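Local structure of CDA peptide synthetase I (Streptomyces coelicolor, 5DU9) at residues G257-A262 with A268-A273; A273-F278 with S360-N365; V292-R297 with S337-H342. The protein is a peptide synthetase, represented here by its condensation domain, a member of the CoA-dependent acyltransferase superfamily. The protein carries 1 engineered substitution. One frame throughout, in Å; residues are numbered along the deposited sequence.

Overall arrangement
Following the chain from the N terminus, contact 1 comes first: helix 250-263 and helix 267-283 follow one another closely, and five residues separate 257-262 from 268-273. Contact 2 starts on the same second helix, sharing Ala273, and spans 81 residues to bring 273-278 against strand 363-366. Contact 3 opens and closes wholly within that span, joining strand 287-294 to the C-terminal part of helix 325-341. The three touch one another. Ile272 reaches Val364, Arg269 meets Leu340, and Pro293 packs against residues 363-365. Together they tie two successive helices, strand 363-366, a strand of the neighbouring antiparallel pair and the helix beside it into one region.

Contact 1. Residues G257-A262 with A268-A273; sequences GRAAEA and ARVVIA
Val270 meets Ala259 and Ala260 where two consecutive helices, 250-263 and 267-283, come together across a short connection. The approach is close for a helix pair, with the CA atoms of Ala260 and Val270 6.5 Å apart, and the small alanine side chains allow it. Along the second segment, the carbonyl of Ala268 receives the amide of Ile272, and that of Arg269 receives Ala273 N, both bonds running from a residue to the fourth one before it. Gly257 O does the same for Glu261 N in the first helix. No hydrogen bond joins the two segments.

Of 268-273, Val270 makes the contact, spreading its two methyls over neighbouring residues. With CG1 anti to the backbone N (chi1 174°), that methyl is directed at Ala259, and Val270 CG1 stops 4.1 Å from Ala259 CB. The other branch lies against backbone as much as side chain: Val270 CG2 is 4.0 Å from Ala260 CA and equally far, 4.0 Å, from Ala260 N. The methyl of Ala260 stands a little further off, with its CB 4.3 Å from Val270 CG2. The fork of the valine therefore straddles the junction between two successive residues of helix 250-263, one methyl to each.

Past Val270 the helix turns its other sides to different partners. Val271 and Ile272 go to strand 363-366, where they meet Val366 and Val364 in turn, and Ala273 packs on Phe325 and Val329 of helix 325-341, the helix that Arg269 also reaches at Met336 and Leu340. This part of helix 267-283 thus has strand 363-366 and helix 325-341 around it, and helix 250-263 meets it on the side of Val270.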
loop_
_atom_site.group_PDB
_atom_site.type_symbol
_atom_site.label_atom_id
_atom_site.label_comp_id
_atom_site.label_asym_id
_atom_site.label_seq_id
_atom_site.Cartn_x
_atom_site.Cartn_y
_atom_site.Cartn_z
ATOM N N GLY A 257 -4.615 21.026 -1.133
ATOM C CA GLY A 257 -5.477 21.202 -2.287
ATOM C C GLY A 257 -5.283 22.557 -2.940
ATOM O O GLY A 257 -5.317 22.669 -4.161
ATOM N N ARG A 258 -5.079 23.589 -2.128
ATOM C CA ARG A 258 -4.862 24.929 -2.656
ATOM C C ARG A 258 -3.516 25.009 -3.369
ATOM O O ARG A 258 -3.392 25.677 -4.400
ATOM C CB ARG A 258 -4.951 25.971 -1.539
ATOM C CG ARG A 258 -6.358 26.128 -0.981
ATOM C CD ARG A 258 -6.512 27.402 -0.161
ATOM N NE ARG A 258 -5.672 27.415 1.035
ATOM C CZ ARG A 258 -6.019 26.893 2.210
ATOM N NH1 ARG A 258 -7.189 26.282 2.361
ATOM N NH2 ARG A 258 -5.185 26.972 3.239
ATOM N N ALA A 259 -2.510 24.317 -2.838
ATOM C CA ALA A 259 -1.208 24.287 -3.500
ATOM C C ALA A 259 -1.311 23.550 -4.828
ATOM O O ALA A 259 -0.690 23.936 -5.810
ATOM C CB ALA A 259 -0.165 23.631 -2.607
ATOM N N ALA A 260 -2.099 22.481 -4.843
ATOM C CA ALA A 260 -2.342 21.724 -6.059
ATOM C C ALA A 260 -3.007 22.600 -7.118
ATOM O O ALA A 260 -2.576 22.627 -8.268
ATOM C CB ALA A 260 -3.202 20.502 -5.747
ATOM N N GLU A 261 -4.046 23.334 -6.726
ATOM C CA GLU A 261 -4.732 24.229 -7.659
ATOM C C GLU A 261 -3.777 25.266 -8.237
ATOM O O GLU A 261 -3.810 25.563 -9.433
ATOM C CB GLU A 261 -5.903 24.937 -6.972
ATOM C CG GLU A 261 -6.823 25.711 -7.925
ATOM C CD GLU A 261 -6.311 27.094 -8.304
ATOM O OE1 GLU A 261 -5.497 27.677 -7.556
ATOM O OE2 GLU A 261 -6.741 27.619 -9.358
ATOM N N ALA A 262 -2.933 25.821 -7.373
ATOM C CA ALA A 262 -2.075 26.935 -7.741
ATOM C C ALA A 262 -0.939 26.495 -8.660
ATOM O O ALA A 262 -0.590 27.198 -9.608
ATOM C CB ALA A 262 -1.516 27.596 -6.496
ATOM N N ALA A 268 -0.997 14.717 -4.871
ATOM C CA ALA A 268 -0.018 13.686 -4.503
ATOM C C ALA A 268 1.385 14.114 -4.928
ATOM O O ALA A 268 2.374 13.800 -4.258
ATOM C CB ALA A 268 -0.384 12.346 -5.134
ATOM N N ARG A 269 1.472 14.837 -6.041
ATOM C CA ARG A 269 2.754 15.372 -6.505
ATOM C C ARG A 269 3.264 16.438 -5.538
ATOM O O ARG A 269 4.470 16.559 -5.307
ATOM C CB ARG A 269 2.632 15.963 -7.913
ATOM C CG ARG A 269 2.188 14.964 -8.979
ATOM C CD ARG A 269 3.258 13.916 -9.225
ATOM N NE ARG A 269 2.849 12.926 -10.223
ATOM C CZ ARG A 269 3.009 13.061 -11.536
ATOM N NH1 ARG A 269 3.547 14.161 -12.046
ATOM N NH2 ARG A 269 2.602 12.094 -12.348
ATOM N N VAL A 270 2.343 17.219 -4.984
ATOM C CA VAL A 270 2.698 18.228 -3.991
ATOM C C VAL A 270 3.282 17.544 -2.756
ATOM O O VAL A 270 4.265 18.005 -2.180
ATOM C CB VAL A 270 1.478 19.092 -3.599
ATOM C CG1 VAL A 270 1.822 20.057 -2.462
ATOM C CG2 VAL A 270 0.966 19.862 -4.810
ATOM N N VAL A 271 2.680 16.433 -2.349
ATOM C CA VAL A 271 3.184 15.694 -1.196
ATOM C C VAL A 271 4.576 15.123 -1.472
ATOM O O VAL A 271 5.469 15.225 -0.634
ATOM C CB VAL A 271 2.212 14.565 -0.803
ATOM C CG1 VAL A 271 2.800 13.675 0.285
ATOM C CG2 VAL A 271 0.898 15.158 -0.332
ATOM N N ILE A 272 4.758 14.516 -2.640
ATOM C CA ILE A 272 6.061 13.974 -3.002
ATOM C C ILE A 272 7.110 15.087 -2.997
ATOM O O ILE A 272 8.205 14.916 -2.460
ATOM C CB ILE A 272 6.010 13.278 -4.382
ATOM C CG1 ILE A 272 5.177 12.004 -4.284
ATOM C CG2 ILE A 272 7.406 12.923 -4.869
ATOM C CD1 ILE A 272 4.760 11.425 -5.629
ATOM N N ALA A 273 6.774 16.232 -3.584
ATOM C CA ALA A 273 7.679 17.379 -3.567
ATOM C C ALA A 273 7.988 17.810 -2.133
ATOM O O ALA A 273 9.116 18.190 -1.817
ATOM C CB ALA A 273 7.081 18.539 -4.353
#

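Contact 2. Residues A273-F278 with S360-N365; sequences AGVAAF and SGPTVN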
loop_
_atom_site.group_PDB
_atom_site.type_symbol
_atom_site.label_atom_id
_atom_site.label_comp_id
_atom_site.label_asym_id
_atom_site.label_seq_id
_atom_site.Cartn_x
_atom_site.Cartn_y
_atom_site.Cartn_z
ATOM N N ALA A 273 6.774 16.232 -3.584
ATOM C CA ALA A 273 7.679 17.379 -3.567
ATOM C C ALA A 273 7.988 17.810 -2.133
ATOM O O ALA A 273 9.116 18.190 -1.817
ATOM C CB ALA A 273 7.081 18.539 -4.353
ATOM N N GLY A 274 6.983 17.739 -1.265
ATOM C CA GLY A 274 7.162 18.068 0.137
ATOM C C GLY A 274 8.149 17.148 0.831
ATOM O O GLY A 274 8.982 17.602 1.609
ATOM N N VAL A 275 8.054 15.850 0.558
ATOM C CA VAL A 275 9.012 14.902 1.114
ATOM C C VAL A 275 10.412 15.200 0.574
ATOM O O VAL A 275 11.377 15.213 1.328
ATOM C CB VAL A 275 8.622 13.439 0.803
ATOM C CG1 VAL A 275 9.673 12.479 1.342
ATOM C CG2 VAL A 275 7.267 13.110 1.402
ATOM N N ALA A 276 10.521 15.450 -0.727
ATOM C CA ALA A 276 11.812 15.769 -1.328
ATOM C C ALA A 276 12.426 17.011 -0.687
ATOM O O ALA A 276 13.610 17.034 -0.364
ATOM C CB ALA A 276 11.664 15.970 -2.829
ATOM N N ALA A 277 11.609 18.045 -0.507
ATOM C CA ALA A 277 12.059 19.284 0.113
ATOM C C ALA A 277 12.469 19.057 1.564
ATOM O O ALA A 277 13.461 19.614 2.036
ATOM C CB ALA A 277 10.964 20.337 0.032
ATOM N N PHE A 278 11.698 18.233 2.266
ATOM C CA PHE A 278 11.989 17.887 3.655
ATOM C C PHE A 278 13.335 17.172 3.780
ATOM O O PHE A 278 14.146 17.497 4.649
ATOM C CB PHE A 278 10.865 17.010 4.218
ATOM C CG PHE A 278 11.066 16.596 5.649
ATOM C CD1 PHE A 278 10.920 17.512 6.678
ATOM C CD2 PHE A 278 11.382 15.287 5.967
ATOM C CE1 PHE A 278 11.096 17.134 7.997
ATOM C CE2 PHE A 278 11.560 14.901 7.286
ATOM C CZ PHE A 278 11.418 15.830 8.301
ATOM N N SER A 360 16.975 3.445 -3.544
ATOM C CA SER A 360 15.703 3.702 -2.893
ATOM C C SER A 360 15.807 4.889 -1.960
ATOM O O SER A 360 16.901 5.313 -1.587
ATOM C CB SER A 360 15.244 2.479 -2.098
ATOM O OG SER A 360 16.140 2.211 -1.038
ATOM N N GLY A 361 14.648 5.417 -1.597
ATOM C CA GLY A 361 14.536 6.388 -0.530
ATOM C C GLY A 361 13.308 6.008 0.262
ATOM O O GLY A 361 12.777 4.910 0.077
ATOM N N PRO A 362 12.842 6.903 1.139
ATOM C CA PRO A 362 11.570 6.601 1.800
ATOM C C PRO A 362 10.490 6.332 0.767
ATOM O O PRO A 362 10.442 7.019 -0.248
ATOM C CB PRO A 362 11.270 7.871 2.602
ATOM C CG PRO A 362 12.106 8.938 1.969
ATOM C CD PRO A 362 13.339 8.245 1.484
ATOM N N THR A 363 9.653 5.329 1.000
ATOM C CA THR A 363 8.532 5.084 0.111
ATOM C C THR A 363 7.443 6.098 0.411
ATOM O O THR A 363 6.995 6.206 1.550
ATOM C CB THR A 363 7.975 3.658 0.261
ATOM O OG1 THR A 363 8.997 2.706 -0.065
ATOM C CG2 THR A 363 6.778 3.446 -0.665
ATOM N N VAL A 364 7.040 6.851 -0.609
ATOM C CA VAL A 364 5.965 7.826 -0.472
ATOM C C VAL A 364 4.735 7.286 -1.186
ATOM O O VAL A 364 4.661 7.290 -2.414
ATOM C CB VAL A 364 6.356 9.196 -1.046
ATOM C CG1 VAL A 364 5.225 10.207 -0.836
ATOM C CG2 VAL A 364 7.637 9.685 -0.393
ATOM N N ASN A 365 3.779 6.823 -0.386
ATOM C CA ASN A 365 2.592 6.142 -0.871
ATOM C C ASN A 365 1.349 6.968 -0.578
ATOM O O ASN A 365 0.755 6.850 0.496
ATOM C CB ASN A 365 2.493 4.759 -0.214
ATOM C CG ASN A 365 1.304 3.957 -0.695
ATOM O OD1 ASN A 365 0.612 4.342 -1.634
ATOM N ND2 ASN A 365 1.071 2.817 -0.053
#
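Helix 267-283 packs here on strand 363-366, a strand of the mixed sheet that also holds strand 393-398, and Val275 is the helix residue that meets both Val364 and Pro362. All three are buried. The main encounter is between the two valines, whose CA atoms lie 7.9 Å apart and whose side chains pass each other in opposite directions instead of meeting end on. One methyl of the strand residue does most of the touching: Val364 CG2 lies 3.9 Å from Val275 CG1 and again 3.9 Å from Val275 CG2. That places it over the fork of the helix valine, and Val275 CB is only slightly further from Val364 CG2, at 4.1 Å. Val364 CG1 is 4.2 Å from Val275 CG2. Because Val364 holds CG1 anti to the backbone N (chi1 -178°), CG2, beside that N, is left as the methyl set at the fork of Val275.

Residues 362 and 364, two apart along the chain, both present their side chains to the helix, while Thr363 between them belongs to the opposite side of the strand. Its OG1 is hydrogen-bonded to NH1 of Arg312, a residue of the pocket that holds (2S)-2-amino-N-butyl-propanamide; the side chain of Val364 is about 11 Å from that ligand. The backbone here is bonded on both flanks, to Leu393 and Ile395 of strand 393-398 and to Ser291 of strand 287-294.

Just before the strand, Pro362 CG lies 4.3 Å from Val275 CG1, a methyl that also faces Val364. Val275 also touches Val290 and Phe428, the latter from helix 418-437.

Contact 3. Residues V292-R297 with S337-H342; sequences VPVTGR and SGLLAH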
loop_
_atom_site.group_PDB
_atom_site.type_symbol
_atom_site.label_atom_id
_atom_site.label_comp_id
_atom_site.label_asym_id
_atom_site.label_seq_id
_atom_site.Cartn_x
_atom_site.Cartn_y
_atom_site.Cartn_z
ATOM N N VAL A 292 8.524 5.434 -5.120
ATOM C CA VAL A 292 7.126 5.638 -5.436
ATOM C C VAL A 292 6.489 4.319 -5.870
ATOM O O VAL A 292 6.994 3.654 -6.768
ATOM C CB VAL A 292 6.968 6.692 -6.556
ATOM C CG1 VAL A 292 5.508 6.902 -6.900
ATOM C CG2 VAL A 292 7.610 8.007 -6.131
ATOM N N PRO A 293 5.383 3.925 -5.223
ATOM C CA PRO A 293 4.658 2.761 -5.739
ATOM C C PRO A 293 3.777 3.096 -6.942
ATOM O O PRO A 293 3.222 4.192 -7.020
ATOM C CB PRO A 293 3.801 2.313 -4.548
ATOM C CG PRO A 293 3.722 3.486 -3.629
ATOM C CD PRO A 293 4.713 4.528 -4.057
ATOM N N VAL A 294 3.684 2.157 -7.880
ATOM C CA VAL A 294 2.691 2.212 -8.943
ATOM C C VAL A 294 1.946 0.881 -8.927
ATOM O O VAL A 294 2.454 -0.100 -8.401
ATOM C CB VAL A 294 3.331 2.485 -10.324
ATOM C CG1 VAL A 294 4.020 3.846 -10.315
ATOM C CG2 VAL A 294 4.320 1.389 -10.700
ATOM N N THR A 295 0.739 0.841 -9.474
ATOM C CA THR A 295 -0.096 -0.343 -9.295
ATOM C C THR A 295 0.386 -1.547 -10.092
ATOM O O THR A 295 0.109 -2.683 -9.723
ATOM C CB THR A 295 -1.554 -0.081 -9.691
ATOM O OG1 THR A 295 -1.641 0.181 -11.096
ATOM C CG2 THR A 295 -2.121 1.093 -8.906
ATOM N N GLY A 296 1.090 -1.298 -11.190
ATOM C CA GLY A 296 1.516 -2.377 -12.065
ATOM C C GLY A 296 0.362 -2.995 -12.839
ATOM O O GLY A 296 0.481 -4.096 -13.384
ATOM N N ARG A 297 -0.761 -2.283 -12.887
ATOM C CA ARG A 297 -1.955 -2.757 -13.582
ATOM C C ARG A 297 -2.132 -2.044 -14.913
ATOM O O ARG A 297 -2.329 -0.831 -14.960
ATOM C CB ARG A 297 -3.187 -2.564 -12.698
ATOM C CG ARG A 297 -3.137 -3.447 -11.475
ATOM C CD ARG A 297 -4.102 -3.043 -10.373
ATOM N NE ARG A 297 -3.855 -3.893 -9.215
ATOM C CZ ARG A 297 -4.386 -5.098 -9.040
ATOM N NH1 ARG A 297 -5.241 -5.591 -9.927
ATOM N NH2 ARG A 297 -4.067 -5.812 -7.971
ATOM N N SER A 337 7.172 11.930 -14.970
ATOM C CA SER A 337 6.839 11.663 -16.368
ATOM C C SER A 337 7.700 10.523 -16.904
ATOM O O SER A 337 7.202 9.621 -17.581
ATOM C CB SER A 337 7.015 12.919 -17.219
ATOM O OG SER A 337 6.046 13.895 -16.874
ATOM N N GLY A 338 8.987 10.550 -16.576
ATOM C CA GLY A 338 9.903 9.516 -17.019
ATOM C C GLY A 338 9.654 8.194 -16.319
ATOM O O GLY A 338 9.724 7.130 -16.928
ATOM N N LEU A 339 9.371 8.261 -15.024
ATOM C CA LEU A 339 9.062 7.066 -14.251
ATOM C C LEU A 339 7.837 6.359 -14.827
ATOM O O LEU A 339 7.848 5.145 -15.046
ATOM C CB LEU A 339 8.836 7.430 -12.780
ATOM C CG LEU A 339 8.584 6.281 -11.799
ATOM C CD1 LEU A 339 9.112 6.664 -10.420
ATOM C CD2 LEU A 339 7.103 5.941 -11.715
ATOM N N LEU A 340 6.786 7.126 -15.088
ATOM C CA LEU A 340 5.544 6.549 -15.595
ATOM C C LEU A 340 5.720 5.972 -16.993
ATOM O O LEU A 340 5.110 4.959 -17.333
ATOM C CB LEU A 340 4.435 7.601 -15.600
ATOM C CG LEU A 340 3.960 8.046 -14.216
ATOM C CD1 LEU A 340 2.996 9.212 -14.356
ATOM C CD2 LEU A 340 3.310 6.904 -13.453
ATOM N N ALA A 341 6.562 6.613 -17.795
ATOM C CA ALA A 341 6.792 6.188 -19.172
ATOM C C ALA A 341 7.565 4.869 -19.248
ATOM O O ALA A 341 7.564 4.204 -20.288
ATOM C CB ALA A 341 7.533 7.273 -19.939
ATOM N N HIS A 342 8.216 4.497 -18.148
ATOM C CA HIS A 342 9.004 3.267 -18.083
ATOM C C HIS A 342 8.605 2.436 -16.859
ATOM O O HIS A 342 9.415 1.705 -16.299
ATOM C CB HIS A 342 10.499 3.597 -18.036
ATOM C CG HIS A 342 10.965 4.442 -19.182
ATOM N ND1 HIS A 342 10.930 5.820 -19.151
ATOM C CD2 HIS A 342 11.464 4.106 -20.393
ATOM C CE1 HIS A 342 11.397 6.295 -20.292
ATOM N NE2 HIS A 342 11.730 5.276 -21.062
#
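Val294 keeps CG1 anti to its carbonyl carbon (chi1 -62°), and Leu339 has CG anti to its own backbone N (chi1 -176°), which brings CD2 to Val294 between strand and helix. Val294 CG1 lies 4.0 Å from Leu339 CD2, the tightest approach of the contact, with the two side chains running past one another in opposite senses. The leucine's second branch serves the preceding inward-facing strand residue: Leu339 CD1 is 4.4 Å from Val292 CB. Leu339 thus bridges Val292 and Val294, one methyl to each, while Pro293 between them points away.

Leu340 adds a flank near the surface, where its CD2 stands 4.4 Å from Val294 CG1. The contact is apolar throughout, and the hydrogen bonds lie at its margins. On one side Arg297 N binds Thr295 OG1 in an ST turn just after the strand; on the other His342 ND1 donates to Gly338 O at 2.8 Å, clasping the last turn of the helix.

Strand 292-294 and helix 337-341 run in broadly the same direction, 37° apart, with axes 10.9 Å from each other. Strand 311-318, hydrogen-bonded to strand 287-294, carries Leu313 and Leu315 against Leu339, and Trp217 of helix 208-220 packs on that same leucine.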